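Local coordinates for DNA polymerase (Pyrobaculum calidifontis, PDB 5MDN), which probably catalyses template-directed DNA synthesis, adding deoxyribonucleotides to a growing strand with release of diphosphate, as a family B DNA polymerase, at residues E398-A403 and A513-L518. Sequence-based numbering, arbitrary orientation.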
ATOM      1  N   GLU A 398       6.231  -9.601  -4.100  1.00 76.52           N
ATOM      2  CA  GLU A 398       5.822  -9.671  -5.498  1.00 84.84           C
ATOM      3  C   GLU A 398       4.305  -9.888  -5.569  1.00 88.39           C
ATOM      4  O   GLU A 398       3.798 -10.975  -5.245  1.00 87.42           O
ATOM      5  CB  GLU A 398       6.653 -10.736  -6.203  1.00 88.40           C
ATOM      6  CG  GLU A 398       6.684 -12.054  -5.495  1.00 89.31           C
ATOM      7  CD  GLU A 398       5.635 -12.947  -6.066  1.00 91.72           C
ATOM      8  OE1 GLU A 398       5.444 -12.841  -7.292  1.00 94.55           O
ATOM      9  OE2 GLU A 398       4.993 -13.720  -5.318  1.00 90.11           O
ATOM     10  N   PRO A 399       3.548  -8.850  -5.902  1.00 84.38           N
ATOM     11  CA  PRO A 399       2.085  -8.908  -5.743  1.00 88.80           C
ATOM     12  C   PRO A 399       1.352  -9.895  -6.641  1.00 95.61           C
ATOM     13  O   PRO A 399       0.821  -9.532  -7.696  1.00 90.72           O
ATOM     14  CB  PRO A 399       1.655  -7.461  -6.029  1.00 84.99           C
ATOM     15  CG  PRO A 399       2.886  -6.629  -5.747  1.00 81.24           C
ATOM     16  CD  PRO A 399       4.042  -7.483  -6.151  1.00 81.54           C
ATOM     17  N   TYR A 400       1.380 -11.169  -6.229  1.00 88.45           N
ATOM     18  CA  TYR A 400       0.285 -12.125  -6.384  1.00 93.02           C
ATOM     19  C   TYR A 400       0.424 -13.068  -7.574  1.00 94.81           C
ATOM     20  O   TYR A 400      -0.343 -14.022  -7.660  1.00 86.01           O
ATOM     21  CB  TYR A 400      -1.062 -11.394  -6.486  1.00 97.57           C
ATOM     22  CG  TYR A 400      -2.231 -12.208  -5.972  1.00100.08           C
ATOM     23  CD1 TYR A 400      -2.336 -12.505  -4.618  1.00101.06           C
ATOM     24  CD2 TYR A 400      -3.216 -12.680  -6.826  1.00 97.12           C
ATOM     25  CE1 TYR A 400      -3.395 -13.239  -4.123  1.00 95.13           C
ATOM     26  CE2 TYR A 400      -4.280 -13.423  -6.343  1.00 94.35           C
ATOM     27  CZ  TYR A 400      -4.371 -13.703  -4.983  1.00 91.81           C
ATOM     28  OH  TYR A 400      -5.423 -14.443  -4.464  1.00 87.12           O
ATOM     29  N   LYS A 401       1.388 -12.852  -8.483  1.00112.15           N
ATOM     30  CA  LYS A 401       1.649 -13.807  -9.580  1.00104.91           C
ATOM     31  C   LYS A 401       0.430 -14.302 -10.368  1.00 99.87           C
ATOM     32  O   LYS A 401      -0.076 -15.405 -10.123  1.00 99.83           O
ATOM     33  CB  LYS A 401       2.427 -15.046  -9.108  1.00102.18           C
ATOM     34  CG  LYS A 401       3.861 -14.781  -8.708  1.00 99.08           C
ATOM     35  CD  LYS A 401       4.598 -16.017  -8.215  1.00 93.12           C
ATOM     36  CE  LYS A 401       3.989 -16.573  -6.940  1.00 86.71           C
ATOM     37  NZ  LYS A 401       3.930 -15.639  -5.754  1.00 84.62           N
ATOM     38  N   GLY A 402      -0.020 -13.525 -11.344  1.00105.47           N
ATOM     39  CA  GLY A 402      -1.141 -13.953 -12.157  1.00 98.63           C
ATOM     40  C   GLY A 402      -0.780 -14.913 -13.278  1.00 95.84           C
ATOM     41  O   GLY A 402      -0.435 -14.492 -14.387  1.00 93.02           O
ATOM     42  N   ALA A 403      -0.857 -16.213 -12.987  1.00 99.73           N
ATOM     43  CA  ALA A 403      -0.548 -17.262 -13.957  1.00 96.06           C
ATOM     44  C   ALA A 403      -1.704 -17.434 -14.938  1.00 96.61           C
ATOM     45  O   ALA A 403      -2.828 -17.756 -14.534  1.00 98.09           O
ATOM     46  CB  ALA A 403      -0.254 -18.579 -13.240  1.00 94.06           C
ATOM     47  N   ALA A 513      -5.181 -12.872   0.595  1.00 53.36           N
ATOM     48  CA  ALA A 513      -3.792 -12.477   0.393  1.00 52.41           C
ATOM     49  C   ALA A 513      -2.805 -13.597   0.693  1.00 52.54           C
ATOM     50  O   ALA A 513      -1.632 -13.484   0.318  1.00 52.55           O
ATOM     51  CB  ALA A 513      -3.462 -11.260   1.259  1.00 51.88           C
ATOM     52  N   MET A 514      -3.247 -14.654   1.381  1.00 50.40           N
ATOM     53  CA  MET A 514      -2.359 -15.750   1.764  1.00 53.57           C
ATOM     54  C   MET A 514      -1.621 -16.332   0.562  1.00 56.11           C
ATOM     55  O   MET A 514      -0.407 -16.563   0.616  1.00 57.54           O
ATOM     56  CB  MET A 514      -3.162 -16.841   2.474  1.00 54.35           C
ATOM     57  CG  MET A 514      -2.322 -17.801   3.299  1.00 53.47           C
ATOM     58  SD  MET A 514      -1.648 -17.015   4.774  1.00 54.67           S
ATOM     59  CE  MET A 514      -3.148 -16.398   5.533  1.00 55.76           C
ATOM     60  N   TYR A 515      -2.350 -16.594  -0.529  1.00 59.91           N
ATOM     61  CA  TYR A 515      -1.760 -17.258  -1.690  1.00 62.77           C
ATOM     62  C   TYR A 515      -0.585 -16.469  -2.258  1.00 60.72           C
ATOM     63  O   TYR A 515       0.451 -17.049  -2.605  1.00 61.17           O
ATOM     64  CB  TYR A 515      -2.834 -17.477  -2.756  1.00 67.35           C
ATOM     65  CG  TYR A 515      -2.304 -17.924  -4.099  1.00 69.42           C
ATOM     66  CD1 TYR A 515      -1.758 -19.190  -4.268  1.00 72.13           C
ATOM     67  CD2 TYR A 515      -2.372 -17.087  -5.203  1.00 72.71           C
ATOM     68  CE1 TYR A 515      -1.280 -19.602  -5.500  1.00 74.24           C
ATOM     69  CE2 TYR A 515      -1.900 -17.488  -6.435  1.00 74.68           C
ATOM     70  CZ  TYR A 515      -1.355 -18.745  -6.580  1.00 74.88           C
ATOM     71  OH  TYR A 515      -0.889 -19.132  -7.813  1.00 75.82           O
ATOM     72  N   GLY A 516      -0.729 -15.147  -2.368  1.00 63.95           N
ATOM     73  CA  GLY A 516       0.389 -14.330  -2.811  1.00 61.11           C
ATOM     74  C   GLY A 516       1.565 -14.373  -1.853  1.00 59.70           C
ATOM     75  O   GLY A 516       2.724 -14.338  -2.274  1.00 60.19           O
ATOM     76  N   TYR A 517       1.282 -14.439  -0.550  1.00 59.30           N
ATOM     77  CA  TYR A 517       2.346 -14.445   0.449  1.00 57.60           C
ATOM     78  C   TYR A 517       3.167 -15.727   0.384  1.00 57.43           C
ATOM     79  O   TYR A 517       4.402 -15.691   0.439  1.00 51.63           O
ATOM     80  CB  TYR A 517       1.753 -14.258   1.846  1.00 55.91           C
ATOM     81  CG  TYR A 517       2.719 -14.578   2.963  1.00 54.29           C
ATOM     82  CD1 TYR A 517       3.662 -13.649   3.380  1.00 52.93           C
ATOM     83  CD2 TYR A 517       2.687 -15.811   3.601  1.00 54.32           C
ATOM     84  CE1 TYR A 517       4.549 -13.942   4.401  1.00 53.09           C
ATOM     85  CE2 TYR A 517       3.569 -16.113   4.619  1.00 53.43           C
ATOM     86  CZ  TYR A 517       4.496 -15.175   5.017  1.00 52.86           C
ATOM     87  OH  TYR A 517       5.376 -15.471   6.032  1.00 53.27           O
ATOM     88  N   LEU A 518       2.498 -16.877   0.281  1.00 52.65           N
ATOM     89  CA  LEU A 518       3.190 -18.160   0.347  1.00 58.08           C
ATOM     90  C   LEU A 518       4.050 -18.439  -0.877  1.00 61.34           C
ATOM     91  O   LEU A 518       4.837 -19.390  -0.850  1.00 57.85           O
ATOM     92  CB  LEU A 518       2.180 -19.289   0.542  1.00 60.78           C
ATOM     93  CG  LEU A 518       1.355 -19.203   1.828  1.00 60.61           C
ATOM     94  CD1 LEU A 518       0.169 -20.148   1.776  1.00 62.96           C
ATOM     95  CD2 LEU A 518       2.223 -19.492   3.041  1.00 60.80           C
TER
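Tyr400 opens the Tyr-Lys-Gly-Ala segment that matches the YxG(G/A) motif of family B polymerases, and its ring packs on Tyr515 and Gly516 of the Asn-x-x-Tyr-Gly sequence recognisable as the end of polymerase motif B. The contact joins the loop before strand 404-406 to helix 514-519. On its packed side the two tyrosines form a T-shaped pair, with ring centroids 5.6 Å apart and planes at 82°. Tyr515 supplies the edge: its CD2 lies over one face of Tyr400, near the rim, 3.9 Å from Tyr400 CZ. With CG swung anti to the backbone N (chi1 -151°), the Tyr400 ring also extends along the glycine backbone, where CD1 comes 3.7 Å from Gly516 CA, an approach allowed by the missing side chain. The Tyr400 hydroxyl hydrogen-bonds to the backbone carbonyl of Asn512, just before the helical segment, and Tyr425 of helix 424-431 touches Tyr400 and stacks with Tyr515, tying the contact to motif A. A leucine in place of Tyr400 would probably leave the Tyr515 edge without an aromatic face and the Asn512 carbonyl without its phenol partner.

Packing gives way to a looser, more solvent-exposed side at the Gly516 carbonyl. Here Lys401, an exposed residue, curls back through bends at chi3 and chi4, and its end and that of Glu398 are modelled near Gly516 O, but too close to each other for their places, or the geometry of the salt bridge between them, to be certain. No hydrogen bond links the two segments; where the loop backbone nears the Tyr515 ring, Tyr400 O lies 4.0 Å from Tyr515 CE2.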